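Local coordinates for protein CghA (Chaetomium globosum, PDB 6KBC) that belongs to a fungal family of almost all-beta proteins of the calycin clan and holds the ligand WK1 in a pocket lined by many parts of the chain, at residues F66-S71 / A75-A80; F34-D39 / A45-L50; A60-S65 / V146-P151; W49-M54 / A133-A138. One frame throughout, in Å; residues are numbered along the deposited sequence.

Contact 1 of 4, residues F66-S71 / A75-A80; sequences FFRDGS and ASFRAA. With WK1 ((2S)-3-[(2S,4E)-4-[[(1R,2S,4aR,6S,8R,8aS)-2-[(E)-but-2-en-2-yl]-6,8-dimethyl-1,2,4a,5,6,7,8,8a-octahydronaphthalen-1-yl]-oxidanyl-methylidene]-3,5-bis(oxidanylidene)pyrrolidin-2-yl]-2-methyl-2-oxidanyl-propanoic acid), chain B.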
# COMPACT_ATOMS: atom_id res chain seq x y z
N PHE A 66 4.61 7.05 4.56
CA PHE A 66 5.69 7.58 5.37
C PHE A 66 6.89 6.65 5.23
O PHE A 66 6.81 5.47 5.59
CB PHE A 66 5.27 7.69 6.83
CG PHE A 66 4.17 8.69 7.08
CD1 PHE A 66 2.84 8.34 6.90
CD2 PHE A 66 4.46 9.99 7.49
CE1 PHE A 66 1.81 9.26 7.14
CE2 PHE A 66 3.44 10.91 7.73
CZ PHE A 66 2.12 10.54 7.55
N PHE A 67 7.99 7.18 4.70
CA PHE A 67 9.16 6.40 4.36
C PHE A 67 10.33 6.72 5.28
O PHE A 67 10.59 7.89 5.59
CB PHE A 67 9.61 6.67 2.92
CG PHE A 67 8.75 6.05 1.86
CD1 PHE A 67 8.50 4.69 1.87
CD2 PHE A 67 8.25 6.82 0.83
CE1 PHE A 67 7.73 4.10 0.86
CE2 PHE A 67 7.48 6.24 -0.18
CZ PHE A 67 7.22 4.88 -0.16
N ARG A 68 11.03 5.67 5.71
CA ARG A 68 12.44 5.74 6.10
C ARG A 68 13.19 4.84 5.12
O ARG A 68 13.07 3.61 5.19
CB ARG A 68 12.64 5.28 7.54
CG ARG A 68 12.08 6.20 8.61
CD ARG A 68 12.16 5.49 9.93
NE ARG A 68 11.89 6.35 11.07
CZ ARG A 68 12.14 6.01 12.33
NH1 ARG A 68 12.67 4.81 12.58
NH2 ARG A 68 11.87 6.84 13.33
N ASP A 69 13.92 5.45 4.19
CA ASP A 69 14.62 4.72 3.13
C ASP A 69 16.12 4.96 3.28
O ASP A 69 16.62 6.04 2.93
CB ASP A 69 14.11 5.15 1.76
CG ASP A 69 14.63 4.26 0.62
OD1 ASP A 69 15.59 3.50 0.84
OD2 ASP A 69 14.06 4.32 -0.49
N GLY A 70 16.83 3.96 3.79
CA GLY A 70 18.26 4.10 4.00
C GLY A 70 19.01 4.36 2.71
O GLY A 70 19.93 5.18 2.66
N SER A 71 18.60 3.70 1.63
CA SER A 71 19.32 3.82 0.36
C SER A 71 19.23 5.20 -0.27
O SER A 71 20.03 5.50 -1.16
CB SER A 71 18.82 2.79 -0.64
OG SER A 71 17.45 2.99 -0.95
N ALA A 75 18.45 12.17 2.07
CA ALA A 75 17.01 12.42 2.10
C ALA A 75 16.23 11.13 2.35
O ALA A 75 15.42 10.67 1.54
CB ALA A 75 16.58 13.09 0.80
N SER A 76 16.47 10.54 3.52
CA SER A 76 15.89 9.24 3.84
C SER A 76 14.46 9.31 4.34
O SER A 76 13.78 8.28 4.36
CB SER A 76 16.74 8.51 4.89
OG SER A 76 17.92 8.00 4.31
N PHE A 77 13.99 10.48 4.77
CA PHE A 77 12.72 10.60 5.47
C PHE A 77 11.76 11.41 4.62
O PHE A 77 12.07 12.53 4.22
CB PHE A 77 12.89 11.24 6.84
CG PHE A 77 14.01 10.64 7.62
CD1 PHE A 77 14.12 9.26 7.74
CD2 PHE A 77 14.97 11.44 8.22
CE1 PHE A 77 15.16 8.69 8.44
CE2 PHE A 77 16.01 10.87 8.93
CZ PHE A 77 16.11 9.50 9.04
N ARG A 78 10.58 10.84 4.37
CA ARG A 78 9.78 11.28 3.26
C ARG A 78 8.35 10.82 3.51
O ARG A 78 8.14 9.67 3.92
CB ARG A 78 10.36 10.68 1.97
CG ARG A 78 9.84 11.16 0.65
CD ARG A 78 10.55 10.33 -0.41
NE ARG A 78 12.00 10.53 -0.38
CZ ARG A 78 12.65 11.49 -1.04
NH1 ARG A 78 12.00 12.33 -1.83
NH2 ARG A 78 13.97 11.58 -0.93
N ALA A 79 7.40 11.71 3.33
CA ALA A 79 5.99 11.34 3.26
C ALA A 79 5.60 11.55 1.81
O ALA A 79 5.55 12.69 1.34
CB ALA A 79 5.12 12.18 4.21
N ALA A 80 5.38 10.45 1.09
CA ALA A 80 5.03 10.53 -0.32
C ALA A 80 3.51 10.56 -0.42
O ALA A 80 2.84 9.63 0.03
CB ALA A 80 5.60 9.35 -1.10
O WK1 B . 6.46 9.13 -5.38
C17 WK1 B . 5.38 8.69 -5.10
O1 WK1 B . 4.47 9.39 -4.76
C19 WK1 B . 5.12 7.24 -5.18
O2 WK1 B . 6.19 6.54 -5.72
C18 WK1 B . 3.97 7.01 -6.11
C20 WK1 B . 4.89 6.84 -3.75
C22 WK1 B . 4.25 5.52 -3.66
N WK1 B . 3.80 5.06 -2.36
C21 WK1 B . 4.17 3.80 -2.18
O5 WK1 B . 3.87 3.13 -1.09
C23 WK1 B . 4.98 4.37 -4.15
O4 WK1 B . 5.61 4.30 -5.31
C24 WK1 B . 4.96 3.24 -3.29
C16 WK1 B . 5.57 1.94 -3.52
O3 WK1 B . 6.19 1.76 -4.62
C9 WK1 B . 5.35 0.83 -2.58
C8 WK1 B . 3.98 0.29 -3.09
C12 WK1 B . 2.93 1.28 -3.55
C13 WK1 B . 1.96 1.70 -2.76
C90 WK1 B . 0.94 2.67 -3.24
C14 WK1 B . 2.96 1.82 -4.94
C7 WK1 B . 4.16 -0.65 -4.24
C6 WK1 B . 4.97 -1.66 -4.11
C3 WK1 B . 5.89 -1.64 -2.93
C4 WK1 B . 6.41 -0.26 -2.60
C5 WK1 B . 7.06 -0.35 -1.23
C11 WK1 B . 7.77 0.93 -0.91
C2 WK1 B . 6.99 -2.68 -2.91
C1 WK1 B . 7.37 -2.81 -1.47
C10 WK1 B . 8.30 -3.94 -1.17
C WK1 B . 8.01 -1.52 -1.06
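Ser76 grips Asp69 twice. Its carbonyl O receives the amide of Asp69 on a lone pair (Asp69 N to Ser76 O 2.8 Å), and its hydroxyl donates back to the carbonyl of the same residue from above that carbonyl's plane, Ser76 OG to Asp69 O 2.7 Å. Next comes Phe77, in a non-hydrogen-bonded antiparallel pair with Arg68; its CD1 lies 3.8 Å from Arg68 CG, so the ring meets the aliphatic part of the arginine, whose guanidinium continues to Ser8 and Ser100. Arg78 and Phe67 form the hydrogen-bonded pair. One bond is short and nearly straight (Phe67 N to Arg78 O 2.6 Å), the other longer and more bent (Arg78 N to Phe67 O 3.2 Å). The Arg78 chain is extended up to CD and then bends at chi3 (-62°), which brings NH2 back to the carbonyl of Ala75, while NH1 bonds to His94. On the face shared with Phe77, the methyl of Ala79 sits 4.0 Å from Phe66 CD2. Ala80 borders the pocket: its CB is 3.7 Å from Phe67 CE2 and equally close, 3.7 Å, to C20 of WK1. The hairpin of strands 60-69 and 77-85 is continued by strand 46-54, through Trp49 and Glu47, beside Phe66 and Arg68, and by strand 90-96 beyond Ala79.

Contact 2 of 4, residues F34-D39 / A45-L50; sequences FPKWAD and AVETWL. With WK1 ((2S)-3-[(2S,4E)-4-[[(1R,2S,4aR,6S,8R,8aS)-2-[(E)-but-2-en-2-yl]-6,8-dimethyl-1,2,4a,5,6,7,8,8a-octahydronaphthalen-1-yl]-oxidanyl-methylidene]-3,5-bis(oxidanylidene)pyrrolidin-2-yl]-2-methyl-2-oxidanyl-propanoic acid), chain B.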
# COMPACT_ATOMS: atom_id res chain seq x y z
N PHE A 34 6.13 -0.19 15.38
CA PHE A 34 7.38 0.41 15.82
C PHE A 34 8.51 0.04 14.85
O PHE A 34 8.58 -1.10 14.38
CB PHE A 34 7.73 -0.05 17.24
CG PHE A 34 8.83 0.75 17.86
CD1 PHE A 34 8.58 2.02 18.37
CD2 PHE A 34 10.13 0.26 17.91
CE1 PHE A 34 9.60 2.78 18.94
CE2 PHE A 34 11.15 1.00 18.48
CZ PHE A 34 10.89 2.26 18.99
N PRO A 35 9.38 0.99 14.51
CA PRO A 35 10.39 0.74 13.48
C PRO A 35 11.26 -0.47 13.81
O PRO A 35 11.60 -0.72 14.97
CB PRO A 35 11.21 2.03 13.46
CG PRO A 35 10.27 3.07 13.96
CD PRO A 35 9.40 2.39 14.96
N LYS A 36 11.62 -1.21 12.76
CA LYS A 36 12.49 -2.37 12.90
C LYS A 36 13.96 -1.98 12.92
O LYS A 36 14.79 -2.78 13.36
CB LYS A 36 12.23 -3.36 11.76
CG LYS A 36 10.80 -3.91 11.77
CD LYS A 36 10.46 -4.53 13.11
CE LYS A 36 9.06 -5.07 13.12
NZ LYS A 36 8.67 -5.65 14.44
N TRP A 37 14.29 -0.78 12.45
CA TRP A 37 15.61 -0.18 12.62
C TRP A 37 15.43 0.99 13.58
O TRP A 37 15.29 2.15 13.18
CB TRP A 37 16.20 0.25 11.27
CG TRP A 37 16.71 -0.92 10.49
CD1 TRP A 37 17.98 -1.42 10.50
CD2 TRP A 37 15.95 -1.79 9.64
NE1 TRP A 37 18.06 -2.53 9.69
CE2 TRP A 37 16.82 -2.77 9.15
CE3 TRP A 37 14.60 -1.81 9.24
CZ2 TRP A 37 16.41 -3.78 8.27
CZ3 TRP A 37 14.19 -2.81 8.36
CH2 TRP A 37 15.09 -3.78 7.89
N ALA A 38 15.44 0.68 14.88
CA ALA A 38 15.03 1.64 15.90
C ALA A 38 16.06 2.75 16.10
O ALA A 38 15.71 3.93 16.18
CB ALA A 38 14.75 0.92 17.22
N ASP A 39 17.34 2.39 16.18
CA ASP A 39 18.36 3.36 16.56
C ASP A 39 19.17 3.88 15.37
O ASP A 39 19.30 5.10 15.20
CB ASP A 39 19.30 2.75 17.61
CG ASP A 39 18.61 2.54 18.94
OD1 ASP A 39 18.09 3.53 19.51
OD2 ASP A 39 18.54 1.39 19.41
N ALA A 45 17.93 -0.55 3.95
CA ALA A 45 16.62 -0.87 4.47
C ALA A 45 15.61 0.20 4.08
O ALA A 45 15.96 1.35 3.77
CB ALA A 45 16.64 -1.03 5.99
N VAL A 46 14.35 -0.19 4.07
CA VAL A 46 13.25 0.75 3.88
C VAL A 46 12.11 0.33 4.78
O VAL A 46 11.77 -0.85 4.86
CB VAL A 46 12.81 0.84 2.40
CG1 VAL A 46 12.29 -0.50 1.91
CG2 VAL A 46 11.72 1.90 2.25
N GLU A 47 11.57 1.30 5.52
CA GLU A 47 10.39 1.09 6.33
C GLU A 47 9.29 2.00 5.79
O GLU A 47 9.55 3.14 5.40
CB GLU A 47 10.67 1.40 7.81
CG GLU A 47 11.77 0.52 8.37
CD GLU A 47 11.60 0.22 9.84
OE1 GLU A 47 12.46 0.65 10.63
OE2 GLU A 47 10.64 -0.48 10.19
N THR A 48 8.07 1.47 5.75
CA THR A 48 6.94 2.16 5.16
C THR A 48 5.73 2.02 6.07
O THR A 48 5.41 0.92 6.53
CB THR A 48 6.61 1.60 3.76
OG1 THR A 48 7.81 1.57 2.98
CG2 THR A 48 5.58 2.48 3.07
N TRP A 49 5.08 3.15 6.34
CA TRP A 49 3.76 3.19 6.96
C TRP A 49 2.84 3.86 5.96
O TRP A 49 3.03 5.03 5.62
CB TRP A 49 3.78 3.99 8.28
CG TRP A 49 4.65 3.39 9.35
CD1 TRP A 49 4.23 2.66 10.43
CD2 TRP A 49 6.07 3.46 9.45
NE1 TRP A 49 5.30 2.29 11.20
CE2 TRP A 49 6.45 2.76 10.61
CE3 TRP A 49 7.07 4.05 8.66
CZ2 TRP A 49 7.78 2.64 11.01
CZ3 TRP A 49 8.38 3.93 9.06
CH2 TRP A 49 8.73 3.22 10.22
N LEU A 50 1.85 3.12 5.48
CA LEU A 50 0.96 3.61 4.43
C LEU A 50 -0.44 3.83 4.98
O LEU A 50 -0.98 2.97 5.69
CB LEU A 50 0.89 2.63 3.25
CG LEU A 50 -0.06 2.94 2.07
CD1 LEU A 50 0.52 2.36 0.77
CD2 LEU A 50 -1.49 2.39 2.31
O WK1 B . 6.46 9.13 -5.38
C17 WK1 B . 5.38 8.69 -5.10
O1 WK1 B . 4.47 9.39 -4.76
C19 WK1 B . 5.12 7.24 -5.18
O2 WK1 B . 6.19 6.54 -5.72
C18 WK1 B . 3.97 7.01 -6.11
C20 WK1 B . 4.89 6.84 -3.75
C22 WK1 B . 4.25 5.52 -3.66
N WK1 B . 3.80 5.06 -2.36
C21 WK1 B . 4.17 3.80 -2.18
O5 WK1 B . 3.87 3.13 -1.09
C23 WK1 B . 4.98 4.37 -4.15
O4 WK1 B . 5.61 4.30 -5.31
C24 WK1 B . 4.96 3.24 -3.29
C16 WK1 B . 5.57 1.94 -3.52
O3 WK1 B . 6.19 1.76 -4.62
C9 WK1 B . 5.35 0.83 -2.58
C8 WK1 B . 3.98 0.29 -3.09
C12 WK1 B . 2.93 1.28 -3.55
C13 WK1 B . 1.96 1.70 -2.76
C90 WK1 B . 0.94 2.67 -3.24
C14 WK1 B . 2.96 1.82 -4.94
C7 WK1 B . 4.16 -0.65 -4.24
C6 WK1 B . 4.97 -1.66 -4.11
C3 WK1 B . 5.89 -1.64 -2.93
C4 WK1 B . 6.41 -0.26 -2.60
C5 WK1 B . 7.06 -0.35 -1.23
C11 WK1 B . 7.77 0.93 -0.91
C2 WK1 B . 6.99 -2.68 -2.91
C1 WK1 B . 7.37 -2.81 -1.47
C10 WK1 B . 8.30 -3.94 -1.17
C WK1 B . 8.01 -1.52 -1.06
O HOH W 1 14.03 2.96 10.86
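Pro35 and Glu47 bring the two backbones nearest, with CA atoms 7.2 Å apart, too far for backbone pairing, so the irregular loop 34-39 is joined to strand 46-50 through side chains. Glu47 does most of this work. Its carboxylate takes two successive loop amides: Lys36 N meets OE2 at 2.8 Å on the syn side, with an almost perfectly straight bond (179°), and Trp37 N reaches OE1 at 3.0 Å from above the carboxylate plane. A bend at chi2 (-149°) turns the acid group toward these donors. A water adds a further link, donating to Glu47 OE1 and to Trp37 O, each at 2.8 Å. The charge is buried, and Arg228 completes its setting with a salt bridge to OE2, which would be expected to favour the ionised form. A loop fastened in this way along a strand of the N-terminal, calycin-type region lies on the side of the strand away from WK1, which is approached by Thr48 and Leu50. Hydrophobic contacts flank the acid. Ala45 CB stands over one face of the Trp37 indole in a CH-pi contact, 3.5 Å from the centroid of the six-membered ring and only 8° off its normal, while OE1 of Glu47 lies near the plane of the same indole at its edge. Farther along the strand, Pro35 CG packs against Trp49 CZ2 at 3.9 Å, the two side chains crossing at about a right angle, and the indole NE1 of Trp49 bonds to the carbonyl of Leu33.

Contact 3 of 4, residues A60-S65 / V146-P151; sequences AAFTVS and VVFDAP. With WK1 ((2S)-3-[(2S,4E)-4-[[(1R,2S,4aR,6S,8R,8aS)-2-[(E)-but-2-en-2-yl]-6,8-dimethyl-1,2,4a,5,6,7,8,8a-octahydronaphthalen-1-yl]-oxidanyl-methylidene]-3,5-bis(oxidanylidene)pyrrolidin-2-yl]-2-methyl-2-oxidanyl-propanoic acid), chain B.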
# COMPACT_ATOMS: atom_id res chain seq x y z
N ALA A 60 -12.80 10.39 -5.39
CA ALA A 60 -11.61 10.95 -4.79
C ALA A 60 -10.79 9.81 -4.23
O ALA A 60 -11.32 8.75 -3.88
CB ALA A 60 -11.93 11.98 -3.70
N ALA A 61 -9.48 10.03 -4.15
CA ALA A 61 -8.59 9.02 -3.63
C ALA A 61 -7.39 9.74 -3.03
O ALA A 61 -6.99 10.80 -3.50
CB ALA A 61 -8.13 8.03 -4.72
N PHE A 62 -6.81 9.13 -2.01
CA PHE A 62 -5.71 9.76 -1.31
C PHE A 62 -4.83 8.67 -0.74
O PHE A 62 -5.34 7.68 -0.21
CB PHE A 62 -6.21 10.68 -0.17
CG PHE A 62 -5.09 11.33 0.60
CD1 PHE A 62 -4.57 12.53 0.18
CD2 PHE A 62 -4.55 10.72 1.72
CE1 PHE A 62 -3.52 13.12 0.86
CE2 PHE A 62 -3.50 11.31 2.41
CZ PHE A 62 -2.98 12.51 1.98
N THR A 63 -3.53 8.86 -0.83
CA THR A 63 -2.63 7.90 -0.20
C THR A 63 -1.37 8.64 0.21
O THR A 63 -0.93 9.56 -0.47
CB THR A 63 -2.32 6.71 -1.13
OG1 THR A 63 -1.62 5.70 -0.39
CG2 THR A 63 -1.47 7.15 -2.33
N VAL A 64 -0.84 8.24 1.35
CA VAL A 64 0.44 8.75 1.83
C VAL A 64 1.24 7.56 2.31
O VAL A 64 0.71 6.66 2.97
CB VAL A 64 0.24 9.80 2.95
CG1 VAL A 64 -0.59 9.23 4.09
CG2 VAL A 64 1.57 10.31 3.45
N SER A 65 2.51 7.53 1.94
CA SER A 65 3.44 6.56 2.50
C SER A 65 4.49 7.35 3.27
O SER A 65 5.13 8.24 2.71
CB SER A 65 4.09 5.70 1.40
OG SER A 65 3.15 4.78 0.87
N VAL A 146 -4.00 10.87 10.69
CA VAL A 146 -2.88 11.40 9.93
C VAL A 146 -3.11 12.88 9.77
O VAL A 146 -4.20 13.30 9.37
CB VAL A 146 -2.75 10.71 8.57
CG1 VAL A 146 -1.56 11.25 7.82
CG2 VAL A 146 -2.65 9.20 8.77
N VAL A 147 -2.11 13.69 10.10
CA VAL A 147 -2.26 15.13 10.10
C VAL A 147 -1.12 15.75 9.32
O VAL A 147 0.05 15.45 9.57
CB VAL A 147 -2.31 15.71 11.53
CG1 VAL A 147 -2.47 17.22 11.47
CG2 VAL A 147 -3.45 15.07 12.30
N PHE A 148 -1.46 16.62 8.38
CA PHE A 148 -0.49 17.35 7.60
C PHE A 148 -0.53 18.81 8.02
O PHE A 148 -1.60 19.41 8.12
CB PHE A 148 -0.78 17.22 6.10
CG PHE A 148 -0.77 15.79 5.62
CD1 PHE A 148 0.43 15.15 5.34
CD2 PHE A 148 -1.95 15.08 5.49
CE1 PHE A 148 0.45 13.84 4.91
CE2 PHE A 148 -1.94 13.76 5.06
CZ PHE A 148 -0.74 13.14 4.78
N ASP A 149 0.65 19.37 8.27
CA ASP A 149 0.82 20.80 8.53
C ASP A 149 2.00 21.24 7.68
O ASP A 149 3.12 21.38 8.16
CB ASP A 149 1.02 21.09 10.03
CG ASP A 149 1.14 22.58 10.34
OD1 ASP A 149 0.81 23.41 9.46
OD2 ASP A 149 1.58 22.91 11.46
N ALA A 150 1.75 21.43 6.38
CA ALA A 150 2.77 21.82 5.42
C ALA A 150 2.27 23.05 4.68
O ALA A 150 1.85 22.95 3.51
CB ALA A 150 3.11 20.68 4.47
N PRO A 151 2.30 24.22 5.32
CA PRO A 151 1.67 25.41 4.71
C PRO A 151 2.21 25.69 3.32
O PRO A 151 3.41 25.55 3.05
CB PRO A 151 2.02 26.53 5.70
CG PRO A 151 3.11 25.99 6.57
CD PRO A 151 2.90 24.51 6.63
O WK1 B . 6.46 9.13 -5.38
C17 WK1 B . 5.38 8.69 -5.10
O1 WK1 B . 4.47 9.39 -4.76
C19 WK1 B . 5.12 7.24 -5.18
O2 WK1 B . 6.19 6.54 -5.72
C18 WK1 B . 3.97 7.01 -6.11
C20 WK1 B . 4.89 6.84 -3.75
C22 WK1 B . 4.25 5.52 -3.66
N WK1 B . 3.80 5.06 -2.36
C21 WK1 B . 4.17 3.80 -2.18
O5 WK1 B . 3.87 3.13 -1.09
C23 WK1 B . 4.98 4.37 -4.15
O4 WK1 B . 5.61 4.30 -5.31
C24 WK1 B . 4.96 3.24 -3.29
C16 WK1 B . 5.57 1.94 -3.52
O3 WK1 B . 6.19 1.76 -4.62
C9 WK1 B . 5.35 0.83 -2.58
C8 WK1 B . 3.98 0.29 -3.09
C12 WK1 B . 2.93 1.28 -3.55
C13 WK1 B . 1.96 1.70 -2.76
C90 WK1 B . 0.94 2.67 -3.24
C14 WK1 B . 2.96 1.82 -4.94
C7 WK1 B . 4.16 -0.65 -4.24
C6 WK1 B . 4.97 -1.66 -4.11
C3 WK1 B . 5.89 -1.64 -2.93
C4 WK1 B . 6.41 -0.26 -2.60
C5 WK1 B . 7.06 -0.35 -1.23
C11 WK1 B . 7.77 0.93 -0.91
C2 WK1 B . 6.99 -2.68 -2.91
C1 WK1 B . 7.37 -2.81 -1.47
C10 WK1 B . 8.30 -3.94 -1.17
C WK1 B . 8.01 -1.52 -1.06
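Phe62 and Phe148 reach toward each other from opposite directions, and their rings meet obliquely, centroids 5.7 Å apart and planes at 69°. The nearest approach joins Phe62 CZ and Phe148 CE2 at 3.5 Å, so only the outer ends of the rings touch. With CG anti to the backbone N (chi1 179°), the Phe62 ring is directed so that its CZ end meets Phe148. Val64, two residues on, also points at Phe148, but it meets the rim of that ring: CG2 lies near the ring plane, 3.9 Å from Phe148 CZ. Phe148 is thus fitted against both side chains at once. A looser contact follows beside it, Val64 CG1 to Val146 CG1 at 4.4 Å. All four side chains are buried and apolar. Ser65 turns to the other face of its strand, where its OG donates to O5 of WK1 at 2.7 Å. The axes of strands 60-65 and 146-150 cross at 85° and 10.5 Å, an orthogonal packing in which side chains fill the gap between layers. Ile81 of strand 77-85 touches Phe62, Val64 and Phe148, and Ile154 and Leu158 of strand 154-162 add to the packing round Phe62.

Contact 4 of 4, residues W49-M54 / A133-A138; sequences WLFDAM and ASFDVA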
# COMPACT_ATOMS: atom_id res chain seq x y z
N TRP A 49 5.08 3.15 6.34
CA TRP A 49 3.76 3.19 6.96
C TRP A 49 2.84 3.86 5.96
O TRP A 49 3.03 5.03 5.62
CB TRP A 49 3.78 3.99 8.28
CG TRP A 49 4.65 3.39 9.35
CD1 TRP A 49 4.23 2.66 10.43
CD2 TRP A 49 6.07 3.46 9.45
NE1 TRP A 49 5.30 2.29 11.20
CE2 TRP A 49 6.45 2.76 10.61
CE3 TRP A 49 7.07 4.05 8.66
CZ2 TRP A 49 7.78 2.64 11.01
CZ3 TRP A 49 8.38 3.93 9.06
CH2 TRP A 49 8.73 3.22 10.22
N LEU A 50 1.85 3.12 5.48
CA LEU A 50 0.96 3.61 4.43
C LEU A 50 -0.44 3.83 4.98
O LEU A 50 -0.98 2.97 5.69
CB LEU A 50 0.89 2.63 3.25
CG LEU A 50 -0.06 2.94 2.07
CD1 LEU A 50 0.52 2.36 0.77
CD2 LEU A 50 -1.49 2.39 2.31
N PHE A 51 -1.05 4.95 4.62
CA PHE A 51 -2.42 5.27 5.01
C PHE A 51 -3.14 5.78 3.78
O PHE A 51 -2.61 6.64 3.07
CB PHE A 51 -2.49 6.35 6.11
CG PHE A 51 -1.72 6.01 7.36
CD1 PHE A 51 -0.35 6.23 7.43
CD2 PHE A 51 -2.38 5.52 8.48
CE1 PHE A 51 0.36 5.92 8.60
CE2 PHE A 51 -1.68 5.22 9.65
CZ PHE A 51 -0.31 5.42 9.70
N ASP A 52 -4.35 5.30 3.53
CA ASP A 52 -5.04 5.79 2.35
C ASP A 52 -6.53 5.92 2.61
O ASP A 52 -7.05 5.51 3.65
CB ASP A 52 -4.79 4.90 1.11
CG ASP A 52 -5.19 3.46 1.32
OD1 ASP A 52 -6.08 3.21 2.17
OD2 ASP A 52 -4.63 2.57 0.63
N ALA A 53 -7.22 6.48 1.62
CA ALA A 53 -8.65 6.68 1.72
C ALA A 53 -9.16 6.90 0.31
O ALA A 53 -8.50 7.56 -0.50
CB ALA A 53 -8.97 7.90 2.58
N MET A 54 -10.33 6.36 -0.01
CA MET A 54 -10.94 6.79 -1.24
C MET A 54 -12.44 6.81 -1.07
O MET A 54 -12.98 6.06 -0.26
CB MET A 54 -10.58 5.89 -2.41
CG MET A 54 -11.12 4.49 -2.26
SD MET A 54 -10.56 3.65 -3.74
CE MET A 54 -11.56 4.43 -4.99
N ALA A 133 4.32 16.21 9.15
CA ALA A 133 3.40 15.17 8.72
C ALA A 133 3.45 14.08 9.78
O ALA A 133 4.53 13.62 10.14
CB ALA A 133 3.77 14.61 7.34
N SER A 134 2.30 13.70 10.29
CA SER A 134 2.30 12.83 11.45
C SER A 134 1.19 11.80 11.33
O SER A 134 0.16 12.06 10.71
CB SER A 134 2.13 13.64 12.75
OG SER A 134 0.78 14.06 12.89
N PHE A 135 1.42 10.64 11.92
CA PHE A 135 0.37 9.64 12.04
C PHE A 135 0.28 9.17 13.48
O PHE A 135 1.24 9.23 14.25
CB PHE A 135 0.57 8.45 11.08
CG PHE A 135 1.87 7.70 11.27
CD1 PHE A 135 1.98 6.69 12.21
CD2 PHE A 135 2.95 7.95 10.44
CE1 PHE A 135 3.17 5.98 12.36
CE2 PHE A 135 4.13 7.23 10.57
CZ PHE A 135 4.24 6.25 11.54
N ASP A 136 -0.91 8.69 13.83
CA ASP A 136 -1.21 8.23 15.17
C ASP A 136 -2.10 7.00 15.04
O ASP A 136 -3.11 7.05 14.34
CB ASP A 136 -1.92 9.34 15.96
CG ASP A 136 -1.75 9.19 17.45
OD1 ASP A 136 -0.65 9.52 17.96
OD2 ASP A 136 -2.73 8.77 18.10
N VAL A 137 -1.73 5.91 15.69
CA VAL A 137 -2.51 4.68 15.63
C VAL A 137 -2.80 4.21 17.04
O VAL A 137 -1.88 4.09 17.86
CB VAL A 137 -1.79 3.59 14.83
CG1 VAL A 137 -2.67 2.38 14.73
CG2 VAL A 137 -1.40 4.09 13.44
N ALA A 138 -4.07 3.91 17.31
CA ALA A 138 -4.47 3.37 18.60
C ALA A 138 -3.74 2.07 18.89
O ALA A 138 -3.35 1.32 17.98
CB ALA A 138 -5.98 3.13 18.63
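Phe135 carries the aromatic contacts of this crossing, meeting Trp49 with the outer end of its ring and Phe51 with its root. With Trp49 it forms an offset stack: the five-membered ring and the phenyl have centroids 4.8 Å apart and planes at 27°, and Phe135 CZ stands over one face of the indole, 3.6 Å from Trp49 CG. With Phe51 the arrangement is oblique, centroids 5.1 Å apart. Here Phe51 CZ comes to 3.4 Å from Phe135 CB, a close fit near the base of the side chain. The first torsion of Phe135 (chi1 59°) sets its CG between backbone N and carbonyl carbon, a setting that brings the ring up against both partners. Aliphatic packing is limited to Val137, whose CG2 lies in the plane of the Phe51 ring at its edge, 4.0 Å from Phe51 CE2. The contact itself is apolar; the indole NH of Trp49 is turned to a loop carbonyl, that of Leu33, and Asp52, on the other face of its strand, forms a salt bridge with Arg246. Phe66 extends the group of rings by meeting Phe135 edge-to-face, while Met226 borders Trp49 and Phe51. The two strands cross at 88° with axes 9.7 Å apart, so this aromatic cluster fills the space between orthogonally packed strands, consistent with the interior of a calycin-type beta-barrel.

All four contacts are buried, but they differ in kind. Contact 1 is hydrogen-bonded sheet pairing within a hairpin, and contact 2 ties a loop to a strand through a buried acid; contacts 3 and 4 are wholly apolar packings between strands crossing at nearly right angles, with centres about 8 Å apart. Strand 60-69 serves contacts 1 and 3, and strand 46-54 serves contacts 2 and 4, which share Trp49 and Leu50. These two strands are neighbours, and backbone bonds such as Phe66 to Trp49 connect the contacts. The face of these strands turned from the crossings of contacts 3 and 4 looks to WK1, with Thr48, Leu50, Ser65 and Phe67 on it and Ala80 beside them on strand 77-85.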